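Local coordinates for 70 KDA protein (Xanthomonas sp., PDB 4B2N) that cleaves rubber oxidatively as a dihaem c-type cytochrome dioxygenase, working processively along the polymer, at residues L61-Y66 with N406-P411; G142-P147 with P212-D217; D196-T201 with Y553-A558; L261-T266 with V468-R473; T266-P271 with P463-V468. All blocks are in the same frame, centred on the assembly; numbering follows the deposited sequence.

Overall arrangement
From the N terminus, residues 61-66 open contact 1, which closes far along the chain on the loop 406-411 in the neighbourhood of the second haem. Contact 2 is nested inside that long loop and joins 142-147, just past helix 133-141, to 212-217, just before helix 218-226. Contact 3 brings 196-201 against 553-558; it crosses both contact 1 and contact 2, and touches contact 2 through Arg198 and Pro145. Contacts 4 and 5 also cross contact 1 but are nested inside contact 3. Sharing Thr266 and Val468, they fasten the loop after helix 253-261 to the beginning of helix 467-481, contact 5 inside contact 4, with centres about 4 Å apart.

Contact 1 (L61-Y66 with N406-P411); sequences LQFNAY and NYLPDP
Leu61 lies alongside Leu408 and beside the backbone of Tyr407, where the loop 61-66 meets the loop 406-411. Following Leu61 outward, its CB passes the carbonyl of Tyr407, 3.7 Å from Tyr407 O. With CG anti to the backbone N (chi1 170°), the branched end is carried towards Phe63 of its own segment: Leu61 CG sits 4.0 Å above the plane of the Phe63 ring, displaced towards the rim. At the tip, Leu61 CD2 meets Leu408 CD2 at 4.0 Å, the two leucines running side by side in the same direction.

The same methyl of Leu408 is also met by the phenyl ring, at an oblique angle. Phe63 CZ lies 3.6 Å from Leu408 CD2, and the neighbouring Phe63 CE2 reaches Pro409 CD at 4.3 Å. Leu408 CD2 is therefore shared by a leucine methyl and the far end of an aromatic ring, while Pro409 adds a looser, oblique contact.

No hydrogen bond links the two segments directly, although the backbone of Asn406 is bonded to Ala60, immediately before Leu61. Tyr407 makes an edge-to-face ring pair with His401. The side chain of Leu61 is about 6 Å from that of Cys393, which holds the second haem c covalently, and about 9 Å from the haem itself. The two leucines and Phe63 are buried, in the outer shell of a haem site; between the segments the chemistry is that of apolar packing, with directional bonding confined to the Asn406-Ala60 backbone bond at its margin.

Contact 2 (G142-P147 with P212-D217); sequences GLYPAP and PNSAND
Tyr144 and Asn213 approach from opposite directions, the phenol ring and the amide plane inclined at 46°, with the amide carbon at the edge of the ring. Tyr144 OH donates to Asn213 OD1 at 2.7 Å, reaching it from above the carbonyl plane; the backbone N of Ala215 donates to the same oxygen from the opposite face. Asn213 OD1 is thus held from both sides. The other end of the amide, Asn213 ND2, donates to Gly142 O at 2.9 Å, in the plane of that carbonyl, and also to Ala193 O, which fixes the rotation of the group. Leu143 crosses Asn213 at about a right angle, its CD2 4.0 Å from Asn213 ND2. A water donates to Tyr144 OH at 2.8 Å.

The backbones come closest at Gly142, whose CA makes a CH...O contact of 3.3 Å with Ala215 O. Gly142 has positive phi, as the Schellman motif requires, and lets the two backbones come this close. Just beyond, the side chain of Asn216 lies about 3 Å from that of Cys194, a covalent attachment point of the first haem c. The arrangement combines a Schellman motif ending helix 133-141 at Gly142 with an Asx turn at Asn213, packed against the first haem-binding site.

Contact 3 (D196-T201 with Y553-A558); sequences DSRLGT and YDYSFA
Gly200 N donates to Tyr555 O at 2.7 Å in the one direct hydrogen bond between the segments. Around it the chains run close: Gly200 CA lies 4.0 Å from Ser556 CA, and the ring of Phe557 comes within 3.5 Å of Gly200 CA through its CD1. Leu199 O approaches the edge of the same ring, near its plane, 3.4 Å from Phe557 CE1. Gly200, with no side chain, admits this ring.

On the other side of the bond, Tyr555 and Arg198 run side by side in the same direction. The tyrosine CG sits between its backbone N and carbonyl carbon (chi1 55°), which brings the ring alongside the arginine chain; Arg198 CB is 3.7 Å from Tyr555 CD2. The guanidinium and ring planes differ by 33°, and Arg198 NE is engaged by Pro145 O. Gly200 O lies at the edge of the tyrosine ring, and Thr201 CG2 packs on Ser556 CB at 3.8 Å.

Within 553-558, Asp554 OD2 accepts from Ser556 N, closing an Asx turn beside Tyr555, and also from Ser556 OG; Ser559 OG is a further partner. Glu204 OE1 joins the two segments a second time, accepting from the backbone N of Thr201 and of Phe557. The contact thus ties the loop that follows helix 192-195 to the loop leading from strand 536-538 into strand 560-561.

Contact 4 (L261-T266 with V468-R473); sequences LFDMET and VASELR
Asp263 OD2 receives both Ser470 OG, at 2.7 Å, and Arg473 NH2, at 2.8 Å, joining the loop 261-266 to helix 467-481 through a salt-bridge network of Asp263, Glu265 and Arg473. The arginine bond is fairly straight, with an N-H...O angle of 163°. It lies in the guanidinium plane but meets the carboxylate from above its plane; the two planes are 60° apart. Ser470 OG arrives on the anti side of the carboxylate. Ser470 and Arg473 are three residues apart in sequence and can therefore share one oxygen from the same side of the helix.

The other oxygen, Asp263 OD1, turns back on its own segment and accepts from the N atoms of Glu265 and Thr266, making an Asx turn and an Asx motif. A chi1 of 180° swings the carboxylate away from its own backbone N to span loop and helix, and its rotation is fixed from both ends. Several donors round this buried aspartate would be expected to favour its charged form.

Glu265 makes a longer salt bridge, 3.8 Å between Glu265 OE1 and Arg473 NE, with the planes nearly perpendicular. A water that accepts from Arg473 NE sits between these charges. Arg473 NH2 is also bound by Ser464 O, just ahead of the helix. The arginine chain is bent at chi3, and its guanidinium lies over the helix backbone, with Ser470 CA 3.5 Å above its plane. Beside the guanidinium, Thr266 CG2 lies 3.8 Å from Arg473 NH2.

Contact 5 (T266-P271 with P463-V468); sequences TLTLAP and PSDNIV
Ile467 lays its terminal methyl against Ala270 and the carbonyl before it: Ile467 CD1 is 3.5 Å from Ala270 CB, tighter than ordinary van der Waals contact, and 3.2 Å from Leu269 O. The isoleucine has CG1 anti to its carbonyl carbon (chi1 -69°), which carries CD1 across to the loop. Thr268 CG2 is a looser neighbour, 4.2 Å from Ile467 CD1.

A polar link follows two residues back along each segment. Thr268 OG1 donates to Asp465 OD1 at 2.5 Å, a length so short as to be doubtful in detail, and receives a hydrogen bond in turn from Thr266 OG1 at 2.6 Å. The pattern is consistent with a relay running from Thr266 through Thr268 to Asp465. The aspartate reaches across because its CG points directly away from its own N about the first torsion (chi1 180°), and Asp465 OD1 also brushes Thr268 CG2. Asp465 is itself the centre of an inverse gamma turn.

At the far end Thr266 crosses Pro463 obliquely. Its methyl, Thr266 CG2, lies against the proline ring, 3.6 Å from Pro463 CB, and also close to the proline carbonyl oxygen. Three paired positions, Thr266 with Pro463, Thr268 with Asp465 and Ala270 with Ile467, thus keep the segments in step two residues at a time.

Asn466 stands at the N-cap of helix 467-481, so the contact binds the approach to that helix and its first turn to the loop that follows helix 253-261. Helix 326-331 flanks the pair, with Ala326 touching both Thr268 and Asp465, while Arg474 from farther along helix 467-481 binds Ala270 O.

Contact 1 (L61-Y66 with N406-P411)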
# COMPACT_ATOMS: atom_id res chain seq x y z
N LEU A 61 21.59 13.54 -8.10
CA LEU A 61 20.83 12.63 -7.22
C LEU A 61 21.71 11.91 -6.20
O LEU A 61 22.63 11.17 -6.58
CB LEU A 61 20.07 11.62 -8.07
CG LEU A 61 19.39 10.44 -7.35
CD1 LEU A 61 18.32 10.92 -6.34
CD2 LEU A 61 18.75 9.51 -8.35
N GLN A 62 21.44 12.11 -4.92
CA GLN A 62 22.17 11.39 -3.85
C GLN A 62 21.18 10.44 -3.16
O GLN A 62 20.31 10.92 -2.45
CB GLN A 62 22.70 12.38 -2.83
CG GLN A 62 23.59 13.40 -3.52
CD GLN A 62 24.86 12.73 -4.03
OE1 GLN A 62 25.48 11.99 -3.30
NE2 GLN A 62 25.25 12.98 -5.27
N PHE A 63 21.34 9.14 -3.35
CA PHE A 63 20.44 8.18 -2.68
C PHE A 63 20.63 8.18 -1.18
O PHE A 63 21.74 8.33 -0.68
CB PHE A 63 20.66 6.74 -3.19
CG PHE A 63 20.46 6.57 -4.67
CD1 PHE A 63 19.16 6.72 -5.24
CD2 PHE A 63 21.57 6.29 -5.53
CE1 PHE A 63 18.97 6.54 -6.62
CE2 PHE A 63 21.38 6.16 -6.92
CZ PHE A 63 20.07 6.26 -7.48
N ASN A 64 19.58 7.90 -0.44
CA ASN A 64 19.76 7.80 1.00
C ASN A 64 19.02 6.67 1.62
O ASN A 64 19.13 6.47 2.83
CB ASN A 64 19.48 9.13 1.70
CG ASN A 64 18.01 9.48 1.69
OD1 ASN A 64 17.17 8.65 1.41
ND2 ASN A 64 17.71 10.72 1.98
N ALA A 65 18.29 5.89 0.82
CA ALA A 65 17.54 4.78 1.41
C ALA A 65 18.10 3.48 0.84
O ALA A 65 17.75 3.09 -0.30
CB ALA A 65 16.06 4.91 1.10
N TYR A 66 18.96 2.84 1.63
CA TYR A 66 19.71 1.75 1.11
C TYR A 66 18.96 0.47 1.22
O TYR A 66 18.25 0.25 2.20
CB TYR A 66 21.08 1.61 1.75
CG TYR A 66 21.97 2.81 1.55
CD1 TYR A 66 22.23 3.32 0.28
CD2 TYR A 66 22.54 3.46 2.63
CE1 TYR A 66 23.06 4.45 0.09
CE2 TYR A 66 23.35 4.60 2.44
CZ TYR A 66 23.63 5.06 1.16
OH TYR A 66 24.43 6.19 0.95
N ASN A 406 27.27 13.19 -13.73
CA ASN A 406 26.75 14.38 -13.06
C ASN A 406 25.31 14.11 -12.53
O ASN A 406 24.82 14.81 -11.62
CB ASN A 406 26.74 15.60 -14.00
CG ASN A 406 28.13 15.97 -14.48
OD1 ASN A 406 29.09 15.93 -13.70
ND2 ASN A 406 28.25 16.25 -15.76
N TYR A 407 24.65 13.09 -13.08
CA TYR A 407 23.25 12.78 -12.69
C TYR A 407 23.14 11.49 -11.88
O TYR A 407 22.41 11.45 -10.90
CB TYR A 407 22.30 12.75 -13.92
CG TYR A 407 22.20 14.15 -14.43
CD1 TYR A 407 21.28 15.03 -13.90
CD2 TYR A 407 23.12 14.63 -15.36
CE1 TYR A 407 21.24 16.37 -14.33
CE2 TYR A 407 23.11 15.97 -15.76
CZ TYR A 407 22.16 16.83 -15.23
OH TYR A 407 22.09 18.17 -15.61
N LEU A 408 23.86 10.45 -12.29
CA LEU A 408 23.62 9.08 -11.77
C LEU A 408 24.93 8.37 -11.88
O LEU A 408 25.54 8.47 -12.93
CB LEU A 408 22.68 8.30 -12.69
CG LEU A 408 21.40 7.59 -12.25
CD1 LEU A 408 21.11 6.37 -13.11
CD2 LEU A 408 21.11 7.41 -10.75
N PRO A 409 25.35 7.59 -10.84
CA PRO A 409 26.68 7.01 -10.80
C PRO A 409 26.69 5.69 -11.54
O PRO A 409 27.73 5.15 -11.75
CB PRO A 409 26.91 6.76 -9.30
CG PRO A 409 25.53 6.44 -8.78
CD PRO A 409 24.58 7.31 -9.59
N ASP A 410 25.54 5.15 -11.94
CA ASP A 410 25.55 3.85 -12.62
C ASP A 410 24.29 3.77 -13.47
O ASP A 410 23.20 3.96 -12.92
CB ASP A 410 25.60 2.79 -11.53
CG ASP A 410 25.62 1.37 -12.08
OD1 ASP A 410 25.19 1.07 -13.21
OD2 ASP A 410 26.01 0.49 -11.31
N PRO A 411 24.41 3.52 -14.79
CA PRO A 411 23.25 3.56 -15.71
C PRO A 411 22.21 2.51 -15.32
O PRO A 411 21.06 2.71 -15.61
CB PRO A 411 23.85 3.27 -17.11
CG PRO A 411 25.32 3.42 -16.92
CD PRO A 411 25.67 3.14 -15.50

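Contact 2 (G142-P147 with P212-D217)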
# COMPACT_ATOMS: atom_id res chain seq x y z
N GLY A 142 -16.32 0.08 -3.50
CA GLY A 142 -15.23 0.65 -4.28
C GLY A 142 -14.28 -0.40 -4.82
O GLY A 142 -13.06 -0.18 -4.87
N LEU A 143 -14.85 -1.47 -5.33
CA LEU A 143 -14.10 -2.60 -5.94
C LEU A 143 -14.45 -2.67 -7.45
O LEU A 143 -15.04 -1.69 -8.00
CB LEU A 143 -14.47 -3.92 -5.21
CG LEU A 143 -14.21 -3.83 -3.71
CD1 LEU A 143 -14.64 -5.12 -3.02
CD2 LEU A 143 -12.72 -3.52 -3.42
N TYR A 144 -14.08 -3.74 -8.15
CA TYR A 144 -14.21 -3.81 -9.63
C TYR A 144 -14.58 -5.23 -10.02
O TYR A 144 -14.22 -6.16 -9.30
CB TYR A 144 -12.88 -3.44 -10.29
CG TYR A 144 -12.37 -2.12 -9.77
CD1 TYR A 144 -11.66 -2.09 -8.57
CD2 TYR A 144 -12.71 -0.91 -10.41
CE1 TYR A 144 -11.21 -0.90 -8.03
CE2 TYR A 144 -12.25 0.31 -9.91
CZ TYR A 144 -11.56 0.31 -8.66
OH TYR A 144 -11.13 1.48 -8.11
N PRO A 145 -15.20 -5.43 -11.20
CA PRO A 145 -15.30 -6.75 -11.81
C PRO A 145 -13.91 -7.29 -12.01
O PRO A 145 -12.97 -6.59 -12.47
CB PRO A 145 -16.07 -6.54 -13.14
CG PRO A 145 -16.21 -5.06 -13.30
CD PRO A 145 -15.80 -4.34 -12.02
N ALA A 146 -13.72 -8.49 -11.52
CA ALA A 146 -12.39 -9.09 -11.54
C ALA A 146 -12.05 -9.54 -12.95
O ALA A 146 -12.90 -9.94 -13.69
CB ALA A 146 -12.38 -10.32 -10.59
N PRO A 147 -10.75 -9.50 -13.31
CA PRO A 147 -10.31 -10.03 -14.58
C PRO A 147 -10.00 -11.55 -14.51
O PRO A 147 -9.46 -12.08 -15.45
CB PRO A 147 -9.00 -9.26 -14.84
CG PRO A 147 -8.48 -9.04 -13.46
CD PRO A 147 -9.63 -9.06 -12.49
N PRO A 212 -2.92 1.03 -7.60
CA PRO A 212 -3.55 1.14 -6.23
C PRO A 212 -4.97 1.60 -6.28
O PRO A 212 -5.38 2.42 -7.13
CB PRO A 212 -2.70 2.19 -5.50
CG PRO A 212 -1.62 2.60 -6.42
CD PRO A 212 -1.69 1.82 -7.72
N ASN A 213 -5.76 1.04 -5.41
CA ASN A 213 -7.15 1.39 -5.43
C ASN A 213 -7.41 2.81 -4.84
O ASN A 213 -6.95 3.13 -3.72
CB ASN A 213 -7.97 0.35 -4.64
CG ASN A 213 -9.44 0.37 -5.06
OD1 ASN A 213 -9.91 1.33 -5.72
ND2 ASN A 213 -10.18 -0.71 -4.75
N SER A 214 -8.08 3.65 -5.64
CA SER A 214 -8.44 4.99 -5.23
C SER A 214 -9.83 5.01 -4.68
O SER A 214 -10.31 6.06 -4.32
CB SER A 214 -8.43 5.96 -6.44
OG SER A 214 -9.26 5.46 -7.46
N ALA A 215 -10.53 3.88 -4.67
CA ALA A 215 -11.97 3.93 -4.51
C ALA A 215 -12.50 3.07 -3.41
O ALA A 215 -13.67 3.21 -3.02
CB ALA A 215 -12.70 3.61 -5.83
N ASN A 216 -11.66 2.19 -2.86
CA ASN A 216 -12.20 1.23 -1.90
C ASN A 216 -12.60 1.86 -0.58
O ASN A 216 -11.90 2.70 -0.03
CB ASN A 216 -11.27 0.06 -1.62
CG ASN A 216 -9.97 0.48 -0.94
OD1 ASN A 216 -9.29 1.40 -1.41
ND2 ASN A 216 -9.61 -0.20 0.15
N ASP A 217 -13.75 1.44 -0.07
CA ASP A 217 -14.16 1.87 1.24
C ASP A 217 -14.02 0.71 2.22
O ASP A 217 -14.93 -0.09 2.37
CB ASP A 217 -15.62 2.37 1.27
CG ASP A 217 -15.98 3.02 2.62
OD1 ASP A 217 -15.47 2.54 3.69
OD2 ASP A 217 -16.87 3.94 2.62
O HOH W 1 -11.62 3.85 -9.44

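Contact 3 (D196-T201 with Y553-A558)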
# COMPACT_ATOMS: atom_id res chain seq x y z
N ASP A 196 -5.14 -2.89 -6.04
CA ASP A 196 -5.50 -3.05 -7.44
C ASP A 196 -6.75 -2.21 -7.78
O ASP A 196 -7.63 -1.96 -6.91
CB ASP A 196 -5.79 -4.55 -7.82
CG ASP A 196 -4.47 -5.36 -7.87
OD1 ASP A 196 -3.62 -5.08 -8.73
OD2 ASP A 196 -4.29 -6.22 -7.01
N SER A 197 -6.85 -1.84 -9.06
CA SER A 197 -8.09 -1.19 -9.52
C SER A 197 -8.10 -1.17 -11.02
O SER A 197 -7.11 -1.53 -11.60
CB SER A 197 -8.15 0.26 -9.02
OG SER A 197 -6.92 0.92 -9.36
N ARG A 198 -9.22 -0.76 -11.62
CA ARG A 198 -9.31 -0.64 -13.07
C ARG A 198 -9.29 0.83 -13.30
O ARG A 198 -10.01 1.53 -12.58
CB ARG A 198 -10.66 -1.20 -13.53
CG ARG A 198 -10.70 -2.72 -13.53
CD ARG A 198 -12.02 -3.17 -14.18
NE ARG A 198 -12.08 -4.64 -14.23
CZ ARG A 198 -11.63 -5.36 -15.25
NH1 ARG A 198 -11.01 -4.74 -16.28
NH2 ARG A 198 -11.67 -6.67 -15.21
N LEU A 199 -8.52 1.30 -14.28
CA LEU A 199 -8.72 2.62 -14.82
C LEU A 199 -9.20 2.45 -16.27
O LEU A 199 -8.41 2.02 -17.14
CB LEU A 199 -7.40 3.40 -14.79
CG LEU A 199 -7.51 4.78 -15.41
CD1 LEU A 199 -8.67 5.54 -14.72
CD2 LEU A 199 -6.19 5.54 -15.25
N GLY A 200 -10.47 2.91 -16.52
CA GLY A 200 -11.25 2.56 -17.72
C GLY A 200 -12.10 1.34 -17.45
O GLY A 200 -11.69 0.46 -16.70
N THR A 201 -13.29 1.30 -18.02
CA THR A 201 -14.10 0.13 -18.00
C THR A 201 -13.29 -1.00 -18.67
O THR A 201 -12.26 -0.80 -19.37
CB THR A 201 -15.44 0.34 -18.79
OG1 THR A 201 -15.12 0.62 -20.17
CG2 THR A 201 -16.18 1.50 -18.25
N TYR A 553 -17.91 5.12 -7.29
CA TYR A 553 -17.03 6.07 -8.02
C TYR A 553 -16.93 5.52 -9.44
O TYR A 553 -16.65 4.31 -9.65
CB TYR A 553 -15.60 6.10 -7.45
CG TYR A 553 -15.38 6.94 -6.19
CD1 TYR A 553 -16.43 7.71 -5.60
CD2 TYR A 553 -14.12 6.98 -5.60
CE1 TYR A 553 -16.21 8.43 -4.45
CE2 TYR A 553 -13.91 7.70 -4.43
CZ TYR A 553 -14.95 8.43 -3.88
OH TYR A 553 -14.69 9.21 -2.80
N ASP A 554 -17.14 6.38 -10.45
CA ASP A 554 -17.04 5.93 -11.78
C ASP A 554 -15.57 5.81 -12.14
O ASP A 554 -14.75 6.71 -11.85
CB ASP A 554 -17.66 6.98 -12.72
CG ASP A 554 -17.59 6.54 -14.15
OD1 ASP A 554 -18.49 5.88 -14.56
OD2 ASP A 554 -16.63 6.88 -14.90
N TYR A 555 -15.20 4.72 -12.80
CA TYR A 555 -13.74 4.57 -13.17
C TYR A 555 -13.51 4.51 -14.67
O TYR A 555 -12.48 4.03 -15.14
CB TYR A 555 -13.15 3.31 -12.49
CG TYR A 555 -13.90 2.03 -12.81
CD1 TYR A 555 -15.03 1.67 -12.07
CD2 TYR A 555 -13.47 1.15 -13.81
CE1 TYR A 555 -15.70 0.47 -12.32
CE2 TYR A 555 -14.15 -0.05 -14.09
CZ TYR A 555 -15.27 -0.35 -13.37
OH TYR A 555 -15.95 -1.52 -13.62
N SER A 556 -14.47 5.01 -15.45
CA SER A 556 -14.36 5.02 -16.90
C SER A 556 -13.41 6.15 -17.35
O SER A 556 -13.11 7.12 -16.56
CB SER A 556 -15.77 5.16 -17.52
OG SER A 556 -16.13 6.54 -17.57
N PHE A 557 -12.90 6.06 -18.59
CA PHE A 557 -11.95 7.10 -19.08
C PHE A 557 -12.54 8.50 -18.99
O PHE A 557 -11.81 9.46 -18.74
CB PHE A 557 -11.46 6.84 -20.48
CG PHE A 557 -10.34 5.80 -20.60
CD1 PHE A 557 -9.74 5.19 -19.49
CD2 PHE A 557 -9.90 5.41 -21.87
CE1 PHE A 557 -8.72 4.22 -19.68
CE2 PHE A 557 -8.91 4.48 -22.04
CZ PHE A 557 -8.29 3.91 -20.94
N ALA A 558 -13.88 8.61 -19.06
CA ALA A 558 -14.57 9.94 -19.06
C ALA A 558 -14.45 10.66 -17.71
O ALA A 558 -14.56 11.89 -17.66
CB ALA A 558 -16.03 9.81 -19.44

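Contact 4 (L261-T266 with V468-R473)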
# COMPACT_ATOMS: atom_id res chain seq x y z
N LEU A 261 -1.25 -8.59 20.06
CA LEU A 261 -1.99 -9.84 19.92
C LEU A 261 -1.02 -11.00 19.82
O LEU A 261 -1.31 -12.07 20.34
CB LEU A 261 -2.81 -9.80 18.63
CG LEU A 261 -4.30 -9.35 18.68
CD1 LEU A 261 -4.57 -8.28 19.72
CD2 LEU A 261 -4.75 -8.87 17.28
N PHE A 262 0.16 -10.76 19.21
CA PHE A 262 1.00 -11.88 18.73
C PHE A 262 2.35 -11.81 19.37
O PHE A 262 2.90 -10.75 19.49
CB PHE A 262 1.23 -11.84 17.20
CG PHE A 262 -0.07 -11.95 16.42
CD1 PHE A 262 -0.73 -13.14 16.36
CD2 PHE A 262 -0.65 -10.81 15.84
CE1 PHE A 262 -1.95 -13.25 15.69
CE2 PHE A 262 -1.89 -10.88 15.19
CZ PHE A 262 -2.53 -12.11 15.08
N ASP A 263 2.85 -12.96 19.74
CA ASP A 263 4.21 -13.08 20.23
C ASP A 263 5.12 -12.64 19.06
O ASP A 263 4.99 -13.08 17.91
CB ASP A 263 4.42 -14.56 20.62
CG ASP A 263 5.82 -14.84 21.14
OD1 ASP A 263 6.79 -14.56 20.41
OD2 ASP A 263 5.99 -15.35 22.29
N MET A 264 6.01 -11.72 19.34
CA MET A 264 6.78 -11.12 18.29
C MET A 264 7.98 -11.95 17.84
O MET A 264 8.67 -11.54 16.94
CB MET A 264 7.29 -9.79 18.82
CG MET A 264 6.07 -8.87 19.07
SD MET A 264 5.41 -8.15 17.54
CE MET A 264 6.77 -7.01 17.14
N GLU A 265 8.19 -13.11 18.49
CA GLU A 265 9.23 -14.04 18.09
C GLU A 265 8.67 -15.27 17.40
O GLU A 265 9.35 -15.86 16.55
CB GLU A 265 10.03 -14.46 19.31
CG GLU A 265 10.87 -13.35 19.94
CD GLU A 265 11.55 -13.91 21.17
OE1 GLU A 265 10.99 -13.89 22.29
OE2 GLU A 265 12.65 -14.45 21.01
N THR A 266 7.44 -15.67 17.76
CA THR A 266 6.92 -16.94 17.28
C THR A 266 5.64 -16.79 16.45
O THR A 266 5.31 -17.69 15.71
CB THR A 266 6.60 -17.88 18.45
OG1 THR A 266 5.42 -17.41 19.13
CG2 THR A 266 7.81 -17.95 19.42
N VAL A 468 2.03 -19.83 28.07
CA VAL A 468 2.76 -19.61 29.34
C VAL A 468 4.16 -19.07 29.05
O VAL A 468 4.60 -18.05 29.66
CB VAL A 468 2.83 -20.91 30.18
CG1 VAL A 468 3.93 -20.84 31.23
CG2 VAL A 468 1.46 -21.17 30.79
N ALA A 469 4.84 -19.69 28.08
CA ALA A 469 6.22 -19.30 27.78
C ALA A 469 6.21 -17.91 27.10
O ALA A 469 7.13 -17.07 27.28
CB ALA A 469 6.84 -20.37 26.91
N SER A 470 5.19 -17.67 26.28
CA SER A 470 5.07 -16.35 25.67
C SER A 470 4.95 -15.26 26.74
O SER A 470 5.58 -14.20 26.65
CB SER A 470 3.92 -16.28 24.70
OG SER A 470 4.00 -15.02 24.01
N GLU A 471 4.16 -15.52 27.78
CA GLU A 471 4.09 -14.59 28.94
C GLU A 471 5.43 -14.41 29.63
O GLU A 471 5.75 -13.32 30.09
CB GLU A 471 2.94 -14.92 29.93
CG GLU A 471 2.91 -14.09 31.23
CD GLU A 471 1.91 -14.67 32.29
OE1 GLU A 471 0.86 -15.21 31.82
OE2 GLU A 471 2.17 -14.64 33.54
N LEU A 472 6.20 -15.47 29.75
CA LEU A 472 7.47 -15.39 30.39
C LEU A 472 8.33 -14.40 29.61
O LEU A 472 8.94 -13.48 30.16
CB LEU A 472 8.12 -16.83 30.46
CG LEU A 472 9.60 -16.93 30.97
CD1 LEU A 472 10.03 -18.36 31.27
CD2 LEU A 472 10.59 -16.29 29.99
N ARG A 473 8.37 -14.58 28.32
CA ARG A 473 9.30 -13.79 27.47
C ARG A 473 8.91 -12.32 27.33
O ARG A 473 9.81 -11.46 27.06
CB ARG A 473 9.36 -14.38 26.03
CG ARG A 473 10.14 -15.71 25.95
CD ARG A 473 10.14 -16.29 24.53
NE ARG A 473 8.82 -16.50 23.90
CZ ARG A 473 8.21 -17.68 23.81
NH1 ARG A 473 8.74 -18.73 24.43
NH2 ARG A 473 7.09 -17.82 23.12
O HOH W 2 6.76 -12.72 24.17
O HOH W 3 8.45 -14.14 22.67

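Contact 5 (T266-P271 with P463-V468)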
# COMPACT_ATOMS: atom_id res chain seq x y z
N THR A 266 7.44 -15.67 17.76
CA THR A 266 6.92 -16.94 17.28
C THR A 266 5.64 -16.79 16.45
O THR A 266 5.31 -17.69 15.71
CB THR A 266 6.60 -17.88 18.45
OG1 THR A 266 5.42 -17.41 19.13
CG2 THR A 266 7.81 -17.95 19.42
N LEU A 267 4.97 -15.64 16.55
CA LEU A 267 3.68 -15.41 15.94
C LEU A 267 2.54 -16.22 16.58
O LEU A 267 1.46 -16.27 16.01
CB LEU A 267 3.72 -15.54 14.36
CG LEU A 267 4.85 -14.76 13.64
CD1 LEU A 267 4.68 -14.97 12.09
CD2 LEU A 267 4.82 -13.31 14.06
N THR A 268 2.76 -16.78 17.77
CA THR A 268 1.69 -17.29 18.58
C THR A 268 0.69 -16.16 18.93
O THR A 268 1.07 -15.02 19.22
CB THR A 268 2.24 -17.84 19.92
OG1 THR A 268 3.26 -18.82 19.65
CG2 THR A 268 1.15 -18.46 20.72
N LEU A 269 -0.59 -16.46 18.80
CA LEU A 269 -1.61 -15.56 19.27
C LEU A 269 -1.58 -15.62 20.81
O LEU A 269 -1.95 -16.61 21.40
CB LEU A 269 -2.99 -15.98 18.77
CG LEU A 269 -4.22 -15.17 19.24
CD1 LEU A 269 -4.07 -13.70 18.87
CD2 LEU A 269 -5.53 -15.72 18.67
N ALA A 270 -1.09 -14.58 21.44
CA ALA A 270 -0.91 -14.56 22.89
C ALA A 270 -0.87 -13.09 23.27
O ALA A 270 0.18 -12.48 23.33
CB ALA A 270 0.41 -15.28 23.24
N PRO A 271 -2.04 -12.49 23.50
CA PRO A 271 -2.13 -11.07 23.74
C PRO A 271 -1.42 -10.65 24.98
O PRO A 271 -1.37 -11.47 25.91
CB PRO A 271 -3.65 -10.89 23.92
CG PRO A 271 -4.16 -11.86 22.95
CD PRO A 271 -3.37 -13.07 23.35
N PRO A 463 11.45 -19.75 19.73
CA PRO A 463 10.97 -19.97 21.07
C PRO A 463 9.71 -20.85 20.99
O PRO A 463 9.09 -20.96 19.92
CB PRO A 463 10.61 -18.55 21.54
CG PRO A 463 11.61 -17.70 20.82
CD PRO A 463 11.67 -18.31 19.46
N SER A 464 9.37 -21.48 22.09
CA SER A 464 8.17 -22.33 22.18
C SER A 464 6.85 -21.60 21.91
O SER A 464 6.59 -20.47 22.35
CB SER A 464 8.10 -23.05 23.53
OG SER A 464 8.03 -22.07 24.54
N ASP A 465 5.99 -22.34 21.25
CA ASP A 465 4.72 -21.86 20.82
C ASP A 465 3.80 -22.22 21.96
O ASP A 465 3.09 -23.22 21.89
CB ASP A 465 4.34 -22.62 19.55
CG ASP A 465 3.03 -22.21 19.01
OD1 ASP A 465 2.51 -21.14 19.32
OD2 ASP A 465 2.47 -22.98 18.25
N ASN A 466 3.86 -21.46 23.04
CA ASN A 466 2.87 -21.69 24.09
C ASN A 466 2.77 -20.45 24.92
O ASN A 466 3.66 -19.60 24.93
CB ASN A 466 3.06 -22.97 24.92
CG ASN A 466 4.10 -22.85 25.97
OD1 ASN A 466 5.27 -23.03 25.66
ND2 ASN A 466 3.70 -22.49 27.21
N ILE A 467 1.57 -20.32 25.43
CA ILE A 467 1.03 -19.08 25.96
C ILE A 467 1.80 -18.81 27.24
O ILE A 467 2.28 -17.68 27.44
CB ILE A 467 -0.49 -19.23 26.28
CG1 ILE A 467 -1.33 -19.40 24.99
CG2 ILE A 467 -1.02 -18.04 27.09
CD1 ILE A 467 -1.24 -18.19 24.11
N VAL A 468 2.03 -19.83 28.07
CA VAL A 468 2.76 -19.61 29.34
C VAL A 468 4.16 -19.07 29.05
O VAL A 468 4.60 -18.05 29.66
CB VAL A 468 2.83 -20.91 30.18
CG1 VAL A 468 3.93 -20.84 31.23
CG2 VAL A 468 1.46 -21.17 30.79